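Local coordinates for hypothetical protein PA2201 (Pseudomonas aeruginosa, PDB 2FEF) that is of unknown function but is probably an immunity protein that protects the cell against a PoNe-type DNase toxin, at residues B[111-116]-B[167-172]; B[176-182]-B[194-199]; B[183-187]-B[262-267]; B[200-204]-B[244-248]; B[203-207]-B[225-229]. One frame throughout, in Å; residues are numbered along the deposited sequence.

Contact 1: residues B[111-116]-B[167-172]; sequences WLDYSR and ALVEEV
Two helices of this all-helical protein, 97-127 and 165-172, run side by side through 111-116 and 167-172, their N-to-C directions 26° apart and their axes 9.2 Å from each other at closest approach. Leu112, Ser115 and Arg116 meet Glu171, while Trp111 and Leu112 meet Val172. Leu112 carries its CG anti to the backbone N (chi1 -176°), and its CD1 thereby lies against the Glu171 side chain, 3.5 Å from Glu171 CD. Val172 CG2 settles over the backbone of the other helix, 3.6 Å from Trp111 O, and Val172 CG1 reaches the six-membered part of the indole at Trp111 CE3. Where the backbones come nearest, at Ser115 and Val172, Ser115 CB also stands 3.4 Å from Glu171 O. The serine hydroxyl turns back on its own helix: Ser115 OG donates to Leu112 O at 2.7 Å, and the same carbonyl also accepts from Arg116 N.

The polar side is a salt-bridge network. Arg116 NE donates to Glu171 OE2 at 3.1 Å, on the syn side of a carboxylate whose plane is turned 50° from the guanidinium; a weak bond joins Arg116 NH2 to Glu171 OE1, and another weak one ties Arg116 NH1 to Asp113 OD1. Leu112 CG covers one guanidinium face from 3.4 Å. Asp113 also accepts from the backbone N atoms of Asp9 and Asn10, and Trp111 NE1 donates to Ser84. The ion pair thus lies against an apolar seam, where the leucine against it probably strengthens the attraction by keeping water from one side.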
# COMPACT_ATOMS: atom_id res chain seq x y z
N TRP B 111 -0.64 -19.57 2.50
CA TRP B 111 0.68 -20.12 2.87
C TRP B 111 1.09 -21.35 2.01
O TRP B 111 2.23 -21.43 1.54
CB TRP B 111 0.73 -20.46 4.36
CG TRP B 111 1.02 -19.27 5.24
CD1 TRP B 111 0.11 -18.52 5.96
CD2 TRP B 111 2.30 -18.66 5.46
NE1 TRP B 111 0.76 -17.51 6.64
CE2 TRP B 111 2.10 -17.55 6.32
CE3 TRP B 111 3.60 -18.92 4.97
CZ2 TRP B 111 3.16 -16.74 6.76
CZ3 TRP B 111 4.65 -18.11 5.41
CH2 TRP B 111 4.42 -17.02 6.28
N LEU B 112 0.14 -22.26 1.81
CA LEU B 112 0.33 -23.45 0.98
C LEU B 112 0.60 -23.06 -0.48
O LEU B 112 1.57 -23.55 -1.07
CB LEU B 112 -0.93 -24.31 1.04
CG LEU B 112 -0.88 -25.63 0.31
CD1 LEU B 112 0.28 -26.47 0.86
CD2 LEU B 112 -2.21 -26.33 0.48
N ASP B 113 -0.24 -22.18 -1.05
CA ASP B 113 -0.01 -21.66 -2.43
C ASP B 113 1.33 -20.97 -2.57
O ASP B 113 2.05 -21.18 -3.57
CB ASP B 113 -1.15 -20.72 -2.89
CG ASP B 113 -2.52 -21.47 -3.03
OD1 ASP B 113 -2.57 -22.72 -3.07
OD2 ASP B 113 -3.54 -20.79 -3.13
N TYR B 114 1.67 -20.12 -1.60
CA TYR B 114 3.00 -19.53 -1.59
C TYR B 114 4.09 -20.59 -1.70
O TYR B 114 4.99 -20.48 -2.54
CB TYR B 114 3.20 -18.64 -0.34
CG TYR B 114 4.64 -18.33 0.05
CD1 TYR B 114 5.55 -17.81 -0.87
CD2 TYR B 114 5.07 -18.52 1.38
CE1 TYR B 114 6.87 -17.53 -0.49
CE2 TYR B 114 6.38 -18.22 1.76
CZ TYR B 114 7.27 -17.74 0.84
OH TYR B 114 8.57 -17.42 1.19
N SER B 115 4.03 -21.60 -0.84
CA SER B 115 5.09 -22.62 -0.84
C SER B 115 5.17 -23.35 -2.20
O SER B 115 6.25 -23.73 -2.67
CB SER B 115 4.83 -23.63 0.29
OG SER B 115 3.79 -24.57 -0.04
N ARG B 116 4.02 -23.56 -2.83
CA ARG B 116 4.01 -24.27 -4.14
C ARG B 116 4.61 -23.43 -5.24
O ARG B 116 5.35 -23.94 -6.11
CB ARG B 116 2.59 -24.68 -4.51
CG ARG B 116 2.05 -25.78 -3.59
CD ARG B 116 0.55 -25.83 -3.75
NE ARG B 116 -0.02 -26.98 -3.06
CZ ARG B 116 -1.30 -27.08 -2.74
NH1 ARG B 116 -2.14 -26.07 -3.01
NH2 ARG B 116 -1.75 -28.16 -2.12
N ALA B 167 -0.62 -31.02 5.02
CA ALA B 167 0.02 -30.36 3.86
C ALA B 167 0.85 -29.14 4.29
O ALA B 167 1.92 -28.88 3.72
CB ALA B 167 -1.00 -29.93 2.82
N LEU B 168 0.33 -28.39 5.26
CA LEU B 168 1.11 -27.28 5.83
C LEU B 168 2.47 -27.74 6.34
O LEU B 168 3.49 -27.17 5.98
CB LEU B 168 0.32 -26.54 6.94
CG LEU B 168 -0.93 -25.78 6.46
CD1 LEU B 168 -1.77 -25.34 7.64
CD2 LEU B 168 -0.58 -24.57 5.59
N VAL B 169 2.49 -28.75 7.20
CA VAL B 169 3.76 -29.29 7.69
C VAL B 169 4.66 -29.79 6.54
O VAL B 169 5.85 -29.47 6.50
CB VAL B 169 3.51 -30.35 8.75
CG1 VAL B 169 4.78 -31.00 9.16
CG2 VAL B 169 2.84 -29.67 10.02
N GLU B 170 4.11 -30.57 5.61
CA GLU B 170 4.95 -31.06 4.49
C GLU B 170 5.47 -29.94 3.56
O GLU B 170 6.67 -29.87 3.27
CB GLU B 170 4.24 -32.12 3.65
CG GLU B 170 5.08 -32.47 2.40
CD GLU B 170 4.50 -33.56 1.56
OE1 GLU B 170 3.28 -33.75 1.61
OE2 GLU B 170 5.29 -34.23 0.85
N GLU B 171 4.56 -29.12 3.06
CA GLU B 171 4.86 -28.23 1.94
C GLU B 171 5.40 -26.88 2.40
O GLU B 171 6.31 -26.31 1.77
CB GLU B 171 3.64 -28.03 1.05
CG GLU B 171 3.00 -29.34 0.53
CD GLU B 171 2.03 -29.15 -0.67
OE1 GLU B 171 0.97 -29.83 -0.71
OE2 GLU B 171 2.32 -28.33 -1.58
N VAL B 172 4.84 -26.36 3.49
CA VAL B 172 5.23 -25.03 3.97
C VAL B 172 6.44 -25.12 4.91
O VAL B 172 7.36 -24.28 4.81
CB VAL B 172 4.05 -24.25 4.65
CG1 VAL B 172 4.45 -22.81 4.98
CG2 VAL B 172 2.79 -24.25 3.77

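Contact 2: residues B[176-182]-B[194-199]; sequences DTDRLLD and ASEETF
Asp178 and Asp182 hold the loop 194-199 against the start of helix 179-189 by accepting from backbone N-H groups of the loop. Phe199 N donates to Asp178 OD2 at 2.9 Å, meeting the oxygen on its anti side. The other oxygen, Asp178 OD1, serves the helix itself: it takes a weak capping bond from Leu181 N, with Asp178 in the N-cap position, and is also bonded to Tyr146 OH. With CG placed between the backbone N and the carbonyl carbon (chi1 74°), the carboxylate can face both the helix start and the loop. Asp182 is divided in the same way, since OD2 accepts from Ser195 N at 2.8 Å through its anti lone pair and OD1 receives Thr177 OG1 at 2.5 Å.

Arg179 gives two donors in return. Arg179 N reaches Glu197 O at 2.9 Å, nearly along the C=O axis, and Arg179 NE lies 3.2 Å from Ser195 O, in the carbonyl plane. Farther out, Arg179 NH1 forms a salt bridge with Glu212. An ST turn, Glu197 N to Ser195 OG, shapes the loop from within. Asp178 CB sits over the centre of the Phe199 ring, 3.4 Å from its centroid, in a CH-pi contact, while Asp176 O lies at the ring edge, buried and without a hydrogen-bond partner. Arg142 bridges the outer charges, pairing with both Asp176 and Glu197.

Beyond the contact, Leu180 and Leu181 of helix 179-189 pack on helix 146-158, Arg179 and Leu180 touch Phe211 of helix 208-213, and the loop runs on into helix 201-204.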
# COMPACT_ATOMS: atom_id res chain seq x y z
N ASP B 176 10.29 -29.34 9.09
CA ASP B 176 11.30 -28.78 10.00
C ASP B 176 10.57 -28.23 11.24
O ASP B 176 10.45 -27.02 11.44
CB ASP B 176 12.12 -27.69 9.28
CG ASP B 176 13.40 -27.26 10.05
OD1 ASP B 176 13.81 -27.94 11.02
OD2 ASP B 176 13.99 -26.23 9.67
N THR B 177 10.09 -29.15 12.06
CA THR B 177 9.28 -28.84 13.21
C THR B 177 10.08 -29.19 14.47
O THR B 177 10.95 -30.08 14.42
CB THR B 177 7.99 -29.68 13.19
OG1 THR B 177 8.33 -31.05 12.93
CG2 THR B 177 7.05 -29.19 12.09
N ASP B 178 9.79 -28.49 15.57
CA ASP B 178 10.37 -28.79 16.88
C ASP B 178 9.36 -29.45 17.81
O ASP B 178 8.27 -29.84 17.37
CB ASP B 178 11.00 -27.52 17.50
CG ASP B 178 9.98 -26.52 18.03
OD1 ASP B 178 8.78 -26.54 17.63
OD2 ASP B 178 10.39 -25.66 18.85
N ARG B 179 9.68 -29.57 19.10
CA ARG B 179 8.86 -30.37 20.00
C ARG B 179 7.41 -29.85 20.06
O ARG B 179 6.46 -30.62 19.88
CB ARG B 179 9.45 -30.43 21.40
CG ARG B 179 8.61 -31.28 22.39
CD ARG B 179 9.36 -31.53 23.68
NE ARG B 179 10.37 -32.57 23.54
CZ ARG B 179 11.19 -32.96 24.52
NH1 ARG B 179 11.12 -32.37 25.71
NH2 ARG B 179 12.08 -33.93 24.31
N LEU B 180 7.27 -28.56 20.30
CA LEU B 180 5.93 -27.95 20.39
C LEU B 180 5.13 -28.12 19.09
O LEU B 180 3.97 -28.54 19.13
CB LEU B 180 5.99 -26.47 20.80
CG LEU B 180 4.64 -25.73 20.74
CD1 LEU B 180 3.60 -26.30 21.73
CD2 LEU B 180 4.81 -24.24 20.94
N LEU B 181 5.74 -27.80 17.95
CA LEU B 181 5.02 -27.94 16.68
C LEU B 181 4.62 -29.41 16.44
O LEU B 181 3.52 -29.68 15.93
CB LEU B 181 5.83 -27.40 15.48
CG LEU B 181 6.11 -25.89 15.46
CD1 LEU B 181 7.01 -25.48 14.24
CD2 LEU B 181 4.81 -25.03 15.58
N ASP B 182 5.50 -30.34 16.81
CA ASP B 182 5.16 -31.77 16.75
C ASP B 182 3.97 -32.16 17.65
O ASP B 182 3.08 -32.90 17.19
CB ASP B 182 6.37 -32.67 17.04
CG ASP B 182 7.37 -32.72 15.89
OD1 ASP B 182 7.08 -32.19 14.79
OD2 ASP B 182 8.46 -33.32 16.08
N ALA B 194 7.90 -37.13 19.13
CA ALA B 194 8.15 -35.71 18.89
C ALA B 194 9.64 -35.41 18.89
O ALA B 194 10.42 -36.12 19.54
CB ALA B 194 7.42 -34.85 19.93
N SER B 195 10.01 -34.36 18.17
CA SER B 195 11.36 -33.81 18.18
C SER B 195 11.78 -33.52 19.62
O SER B 195 10.93 -33.27 20.48
CB SER B 195 11.37 -32.51 17.37
OG SER B 195 12.62 -31.84 17.44
N GLU B 196 13.08 -33.57 19.89
CA GLU B 196 13.60 -33.22 21.21
C GLU B 196 14.07 -31.77 21.27
O GLU B 196 14.42 -31.28 22.35
CB GLU B 196 14.75 -34.14 21.61
CG GLU B 196 14.35 -35.60 21.74
CD GLU B 196 15.51 -36.48 22.11
OE1 GLU B 196 16.65 -35.96 22.19
OE2 GLU B 196 15.28 -37.69 22.32
N GLU B 197 14.08 -31.10 20.12
CA GLU B 197 14.53 -29.71 20.04
C GLU B 197 13.44 -28.71 20.42
O GLU B 197 12.25 -28.98 20.27
CB GLU B 197 15.00 -29.36 18.63
CG GLU B 197 16.12 -30.25 18.06
CD GLU B 197 16.53 -29.78 16.67
OE1 GLU B 197 16.15 -30.42 15.66
OE2 GLU B 197 17.21 -28.74 16.57
N THR B 198 13.88 -27.56 20.91
CA THR B 198 13.03 -26.37 21.03
C THR B 198 13.75 -25.23 20.28
O THR B 198 14.84 -24.80 20.69
CB THR B 198 12.79 -26.00 22.50
OG1 THR B 198 12.11 -27.08 23.16
CG2 THR B 198 11.95 -24.72 22.64
N PHE B 199 13.16 -24.76 19.18
CA PHE B 199 13.80 -23.74 18.36
C PHE B 199 13.98 -22.40 19.06
O PHE B 199 14.93 -21.68 18.78
CB PHE B 199 13.07 -23.57 17.02
CG PHE B 199 13.09 -24.80 16.14
CD1 PHE B 199 14.01 -25.83 16.36
CD2 PHE B 199 12.18 -24.94 15.10
CE1 PHE B 199 14.01 -26.98 15.57
CE2 PHE B 199 12.19 -26.07 14.29
CZ PHE B 199 13.10 -27.08 14.52

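Contact 3: residues B[183-187]-B[262-267]; sequences YLGAA and ALGVLY
The ring of Tyr183 receives the hydroxyl of Tyr267 at its edge, in the ring plane, with Tyr267 OH 3.3 Å from Tyr183 CE2. The two side chains cross at a slant, and no hydrogen bond joins them. Phe211 meets the Tyr183 ring as well, while the Tyr267 ring has Leu263 O of its own helix at its edge and forms an edge-to-face pair with Phe210.

Beyond the tyrosines the contact is aliphatic. Leu266 CD1 lies against the backbone of the other helix, 3.6 Å from Tyr183 O and 3.7 Å from Leu184 O. Leu184 holds its CG anti to the carbonyl carbon (chi1 -66°), which brings CD2 to 3.7 Å from Ala262 CB and 4.1 Å from Leu266 CD1, the two leucine side chains standing about at right angles. Leu263 CD2 fills in beside Tyr183 CB and Leu184 CD2, at the closest approach of the backbones.

Leu184 and Ala262 also pack on helix 146-158, at Leu150 and at Ala154 and Val157. Helices 179-189 and 258-267 run in the same general direction here, 36° apart with axes 9.9 Å from each other, a helix pair packed through leucine and alanine within the all-helical C-terminal part.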
# COMPACT_ATOMS: atom_id res chain seq x y z
N TYR B 183 3.94 -31.67 18.89
CA TYR B 183 2.76 -31.86 19.75
C TYR B 183 1.49 -31.26 19.16
O TYR B 183 0.44 -31.91 19.19
CB TYR B 183 2.99 -31.31 21.16
CG TYR B 183 3.64 -32.33 22.07
CD1 TYR B 183 4.98 -32.66 21.93
CD2 TYR B 183 2.90 -32.97 23.07
CE1 TYR B 183 5.59 -33.60 22.76
CE2 TYR B 183 3.50 -33.91 23.91
CZ TYR B 183 4.84 -34.22 23.74
OH TYR B 183 5.45 -35.16 24.54
N LEU B 184 1.58 -30.04 18.62
CA LEU B 184 0.40 -29.39 18.01
C LEU B 184 -0.13 -30.15 16.80
O LEU B 184 -1.33 -30.21 16.59
CB LEU B 184 0.69 -27.94 17.66
CG LEU B 184 0.94 -27.02 18.88
CD1 LEU B 184 1.28 -25.60 18.43
CD2 LEU B 184 -0.29 -27.05 19.82
N GLY B 185 0.76 -30.69 15.98
CA GLY B 185 0.34 -31.43 14.79
C GLY B 185 0.22 -32.93 14.92
O GLY B 185 -0.13 -33.60 13.93
N ALA B 186 0.48 -33.45 16.11
CA ALA B 186 0.58 -34.90 16.34
C ALA B 186 -0.64 -35.68 15.87
O ALA B 186 -0.50 -36.66 15.13
CB ALA B 186 0.88 -35.19 17.81
N ALA B 187 -1.83 -35.24 16.29
CA ALA B 187 -3.09 -35.93 15.95
C ALA B 187 -3.36 -35.83 14.47
O ALA B 187 -3.80 -36.80 13.85
CB ALA B 187 -4.27 -35.33 16.71
N ALA B 262 -4.47 -24.47 22.32
CA ALA B 262 -4.56 -25.62 21.40
C ALA B 262 -4.27 -26.92 22.13
O ALA B 262 -4.91 -27.95 21.88
CB ALA B 262 -3.62 -25.42 20.20
N LEU B 263 -3.34 -26.90 23.08
CA LEU B 263 -3.08 -28.11 23.88
C LEU B 263 -4.32 -28.56 24.66
O LEU B 263 -4.55 -29.76 24.83
CB LEU B 263 -1.85 -27.92 24.82
CG LEU B 263 -0.49 -27.84 24.10
CD1 LEU B 263 0.62 -27.24 25.00
CD2 LEU B 263 -0.08 -29.20 23.53
N GLY B 264 -5.14 -27.61 25.12
CA GLY B 264 -6.40 -27.93 25.78
C GLY B 264 -7.38 -28.71 24.89
O GLY B 264 -8.05 -29.64 25.34
N VAL B 265 -7.48 -28.32 23.63
CA VAL B 265 -8.32 -29.05 22.68
C VAL B 265 -7.76 -30.46 22.47
O VAL B 265 -8.50 -31.45 22.49
CB VAL B 265 -8.43 -28.30 21.33
CG1 VAL B 265 -9.23 -29.13 20.29
CG2 VAL B 265 -9.09 -26.90 21.55
N LEU B 266 -6.44 -30.53 22.25
CA LEU B 266 -5.76 -31.80 21.97
C LEU B 266 -5.81 -32.81 23.13
O LEU B 266 -5.98 -34.02 22.90
CB LEU B 266 -4.31 -31.52 21.58
CG LEU B 266 -4.14 -30.75 20.26
CD1 LEU B 266 -2.67 -30.37 20.06
CD2 LEU B 266 -4.71 -31.53 19.06
N TYR B 267 -5.66 -32.31 24.36
CA TYR B 267 -5.65 -33.17 25.55
C TYR B 267 -7.00 -33.38 26.21
O TYR B 267 -7.18 -34.36 26.91
CB TYR B 267 -4.68 -32.65 26.61
CG TYR B 267 -3.25 -33.02 26.36
CD1 TYR B 267 -2.49 -32.33 25.44
CD2 TYR B 267 -2.65 -34.07 27.05
CE1 TYR B 267 -1.17 -32.66 25.20
CE2 TYR B 267 -1.32 -34.41 26.82
CZ TYR B 267 -0.58 -33.70 25.91
OH TYR B 267 0.74 -34.03 25.67

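Contact 4: residues B[200-204]-B[244-248]; sequences HPRPF and TRRLT
Leu247 N donates to Arg202 O at 2.9 Å in a nearly straight bond (N-H...O angle 167°), approaching from above the carbonyl plane. The same oxygen receives a CA-H...O contact from Arg246 CA at 3.5 Å, so two successive residues of the loop grip one carbonyl.

The Leu247 CD2 methyl lies over one face of the His200 imidazole, 3.9 Å from the ring centroid in a CH-pi contact, and touches the edge of the Phe204 ring at CE1. His200 NE2 donates to Pro141 O, which fixes the ring. Pro203 CD packs on Arg246 CG at 3.8 Å; the guanidinium beyond makes cation-pi contacts with Tyr230 and Phe233, and Arg246 NE is bonded to Gln229 O.

On the solvent-exposed side Arg202 and Arg245 form an offset stack, their guanidinium planes 23° apart. Arg202 CG lies over the centre of the Arg245 guanidinium, and bends at chi2 and chi3 fold the chain back so that Arg202 NE comes 3.4 Å from Arg245 NE, two donors with no bond between them. Pro201 CB covers the Arg202 guanidinium face turned from Arg245. Solvent probably screens these like charges, while the inner half relies on one backbone bond and apolar packing.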
# COMPACT_ATOMS: atom_id res chain seq x y z
N HIS B 200 13.05 -22.07 19.96
CA HIS B 200 13.05 -20.78 20.66
C HIS B 200 12.79 -21.03 22.14
O HIS B 200 11.64 -21.04 22.59
CB HIS B 200 12.00 -19.87 20.02
CG HIS B 200 12.21 -19.70 18.54
ND1 HIS B 200 13.04 -18.73 18.03
CD2 HIS B 200 11.74 -20.40 17.48
CE1 HIS B 200 13.07 -18.83 16.71
NE2 HIS B 200 12.27 -19.82 16.35
N PRO B 201 13.87 -21.29 22.90
CA PRO B 201 13.77 -21.72 24.29
C PRO B 201 13.05 -20.70 25.19
O PRO B 201 12.49 -21.07 26.21
CB PRO B 201 15.24 -21.91 24.72
CG PRO B 201 16.00 -22.06 23.44
CD PRO B 201 15.27 -21.21 22.45
N ARG B 202 13.04 -19.43 24.78
CA ARG B 202 12.30 -18.37 25.49
C ARG B 202 11.18 -17.93 24.54
O ARG B 202 11.44 -17.26 23.56
CB ARG B 202 13.24 -17.18 25.74
CG ARG B 202 14.19 -17.29 26.95
CD ARG B 202 15.12 -18.50 26.96
NE ARG B 202 16.17 -18.50 25.92
CZ ARG B 202 17.31 -19.20 26.00
NH1 ARG B 202 18.18 -19.16 25.01
NH2 ARG B 202 17.57 -19.95 27.08
N PRO B 203 9.91 -18.25 24.85
CA PRO B 203 9.38 -18.87 26.07
C PRO B 203 9.27 -20.40 26.10
O PRO B 203 9.02 -20.97 27.15
CB PRO B 203 7.96 -18.29 26.13
CG PRO B 203 7.52 -18.18 24.69
CD PRO B 203 8.83 -17.85 23.91
N PHE B 204 9.43 -21.04 24.95
CA PHE B 204 8.94 -22.41 24.80
C PHE B 204 9.68 -23.53 25.54
O PHE B 204 9.12 -24.61 25.74
CB PHE B 204 8.79 -22.73 23.31
CG PHE B 204 7.92 -21.76 22.57
CD1 PHE B 204 8.47 -20.92 21.61
CD2 PHE B 204 6.55 -21.68 22.84
CE1 PHE B 204 7.67 -19.99 20.93
CE2 PHE B 204 5.74 -20.80 22.13
CZ PHE B 204 6.29 -19.95 21.20
N THR B 244 14.35 -8.34 26.78
CA THR B 244 14.36 -9.79 27.14
C THR B 244 14.59 -10.68 25.92
O THR B 244 14.47 -10.23 24.79
CB THR B 244 13.05 -10.26 27.86
OG1 THR B 244 11.99 -10.35 26.89
CG2 THR B 244 12.64 -9.32 28.95
N ARG B 245 14.93 -11.95 26.13
CA ARG B 245 15.13 -12.80 24.97
C ARG B 245 13.88 -13.56 24.51
O ARG B 245 13.92 -14.31 23.51
CB ARG B 245 16.39 -13.68 25.11
CG ARG B 245 16.35 -14.62 26.24
CD ARG B 245 17.73 -14.98 26.76
NE ARG B 245 17.69 -16.05 27.77
CZ ARG B 245 16.91 -16.08 28.85
NH1 ARG B 245 16.05 -15.10 29.08
NH2 ARG B 245 16.96 -17.09 29.71
N ARG B 246 12.75 -13.32 25.17
CA ARG B 246 11.51 -13.94 24.73
C ARG B 246 11.16 -13.62 23.26
O ARG B 246 11.19 -12.46 22.79
CB ARG B 246 10.36 -13.57 25.67
CG ARG B 246 9.11 -14.42 25.40
CD ARG B 246 7.93 -13.57 25.74
NE ARG B 246 6.62 -14.20 25.89
CZ ARG B 246 5.68 -14.23 24.94
NH1 ARG B 246 5.89 -13.74 23.71
NH2 ARG B 246 4.49 -14.73 25.26
N LEU B 247 10.84 -14.66 22.51
CA LEU B 247 10.40 -14.47 21.15
C LEU B 247 9.04 -13.76 21.22
O LEU B 247 8.21 -14.04 22.10
CB LEU B 247 10.22 -15.82 20.45
CG LEU B 247 9.90 -15.77 18.94
CD1 LEU B 247 11.15 -15.28 18.22
CD2 LEU B 247 9.49 -17.16 18.47
N THR B 248 8.83 -12.84 20.30
CA THR B 248 7.50 -12.22 20.12
C THR B 248 7.11 -12.34 18.65
O THR B 248 7.98 -12.51 17.77
CB THR B 248 7.48 -10.73 20.56
OG1 THR B 248 8.37 -9.99 19.71
CG2 THR B 248 7.91 -10.59 22.06

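Contact 5: residues B[203-207]-B[225-229]; sequences PFGQL and YLQSQ
Tyr225 lies against 203-207 with its ring sandwiched between two side chains. Leu207 CD2 stands over the centre of one face in a CH-pi contact, 3.6 Å from the centroid and only 4° off the ring normal. Gln229 CB, one turn on in the tyrosine's own helix, covers the opposite face nearer the rim. The edge is taken up in the ring plane by Pro203 O, 3.5 Å from Tyr225 CE1, and by Gln206 CB, 3.7 Å from Tyr225 CD1. Tyr225 has its CG anti to the backbone N (chi1 180°), which extends the ring from its helix into this slot and carries the hydroxyl to the side of Phe204, with Tyr225 OH 3.4 Å from Phe204 CD2. That hydroxyl is hydrogen-bonded to Glu259 OE2.

The two glutamines cross at about a right angle, their amide planes 50° apart, and make a van der Waals contact without a hydrogen bond, Gln206 CG 3.8 Å from Gln229 NE2. Gln229 NE2 donates instead to Ser228 OG, 3.0 Å away, and Gln229 OE1 rests 3.5 Å from Pro203 CB. A water links Ser228 OG to Gln206 NE2, the latter by a weak bond.

Helix 223-234 is thereby laid against helix 201-204 and the 3-10 segment 205-207. In addition, Tyr225 packs on Val260 and Phe204 on Glu259, both of helix 258-267, and Leu207 meets Leu180 of helix 179-189.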
# COMPACT_ATOMS: atom_id res chain seq x y z
N PRO B 203 9.91 -18.25 24.85
CA PRO B 203 9.38 -18.87 26.07
C PRO B 203 9.27 -20.40 26.10
O PRO B 203 9.02 -20.97 27.15
CB PRO B 203 7.96 -18.29 26.13
CG PRO B 203 7.52 -18.18 24.69
CD PRO B 203 8.83 -17.85 23.91
N PHE B 204 9.43 -21.04 24.95
CA PHE B 204 8.94 -22.41 24.80
C PHE B 204 9.68 -23.53 25.54
O PHE B 204 9.12 -24.61 25.74
CB PHE B 204 8.79 -22.73 23.31
CG PHE B 204 7.92 -21.76 22.57
CD1 PHE B 204 8.47 -20.92 21.61
CD2 PHE B 204 6.55 -21.68 22.84
CE1 PHE B 204 7.67 -19.99 20.93
CE2 PHE B 204 5.74 -20.80 22.13
CZ PHE B 204 6.29 -19.95 21.20
N GLY B 205 10.92 -23.28 25.96
CA GLY B 205 11.65 -24.23 26.82
C GLY B 205 10.96 -24.47 28.15
O GLY B 205 11.16 -25.51 28.77
N GLN B 206 10.13 -23.51 28.58
CA GLN B 206 9.38 -23.59 29.85
C GLN B 206 8.21 -24.58 29.81
O GLN B 206 7.55 -24.79 30.83
CB GLN B 206 8.89 -22.19 30.28
CG GLN B 206 10.05 -21.18 30.51
CD GLN B 206 10.92 -21.58 31.68
OE1 GLN B 206 12.11 -21.89 31.51
NE2 GLN B 206 10.34 -21.61 32.87
N LEU B 207 7.97 -25.16 28.63
CA LEU B 207 7.02 -26.26 28.44
C LEU B 207 7.62 -27.64 28.73
O LEU B 207 6.89 -28.65 28.75
CB LEU B 207 6.44 -26.24 27.02
CG LEU B 207 5.57 -25.03 26.64
CD1 LEU B 207 5.15 -25.04 25.18
CD2 LEU B 207 4.34 -24.94 27.51
N TYR B 225 3.32 -21.50 33.43
CA TYR B 225 3.71 -21.04 32.09
C TYR B 225 2.91 -19.83 31.62
O TYR B 225 3.49 -18.85 31.15
CB TYR B 225 3.62 -22.20 31.07
CG TYR B 225 4.01 -21.81 29.65
CD1 TYR B 225 5.34 -21.77 29.26
CD2 TYR B 225 3.01 -21.48 28.68
CE1 TYR B 225 5.68 -21.42 27.94
CE2 TYR B 225 3.35 -21.15 27.36
CZ TYR B 225 4.69 -21.12 27.01
OH TYR B 225 5.04 -20.76 25.70
N LEU B 226 1.57 -19.88 31.75
CA LEU B 226 0.74 -18.74 31.39
C LEU B 226 1.03 -17.50 32.25
O LEU B 226 1.01 -16.38 31.74
CB LEU B 226 -0.76 -19.07 31.52
CG LEU B 226 -1.43 -19.84 30.40
CD1 LEU B 226 -2.90 -20.07 30.71
CD2 LEU B 226 -1.28 -19.05 29.07
N GLN B 227 1.25 -17.69 33.55
CA GLN B 227 1.54 -16.56 34.44
C GLN B 227 2.87 -15.90 34.10
O GLN B 227 2.94 -14.68 34.00
CB GLN B 227 1.54 -16.99 35.92
CG GLN B 227 1.87 -15.84 36.95
CD GLN B 227 0.90 -14.67 36.90
OE1 GLN B 227 -0.22 -14.81 36.38
NE2 GLN B 227 1.31 -13.51 37.42
N SER B 228 3.91 -16.71 33.94
CA SER B 228 5.25 -16.19 33.78
C SER B 228 5.56 -15.77 32.34
O SER B 228 6.18 -14.72 32.14
CB SER B 228 6.29 -17.19 34.29
OG SER B 228 6.55 -18.20 33.34
N GLN B 229 5.11 -16.54 31.35
CA GLN B 229 5.50 -16.22 29.98
C GLN B 229 4.54 -15.29 29.25
O GLN B 229 4.88 -14.77 28.18
CB GLN B 229 5.82 -17.51 29.17
CG GLN B 229 6.94 -18.40 29.76
CD GLN B 229 8.20 -17.63 30.08
OE1 GLN B 229 8.74 -16.90 29.22
NE2 GLN B 229 8.66 -17.75 31.32
O HOH W 1 7.16 -21.10 34.00

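In the fold
Contacts 2 to 5 all belong to the PoNi-like C-terminal part of the chain, while contact 1 joins the N-terminal domain-like region to helix 165-172. That helix leads into 179-189, and contacts 1 and 2 meet where Val169 CG1 lies 4.1 Å from Thr177 CG2. Contacts 2 and 3 share helix 179-189 and touch through Ala194 and Tyr183, the side chain of each about 4 Å from bound ethanediol, probably from the crystallisation liquor. Phe204 links contact 2 to contacts 4 and 5, Phe204 CD2 being 3.6 Å from Leu180 CD2. Contacts 4 and 5, centres about 9 Å apart, are nested inside the loop closed by contact 3; contacts 1 and 5, centres about 29 Å apart, lie on opposite sides of the chain's centre.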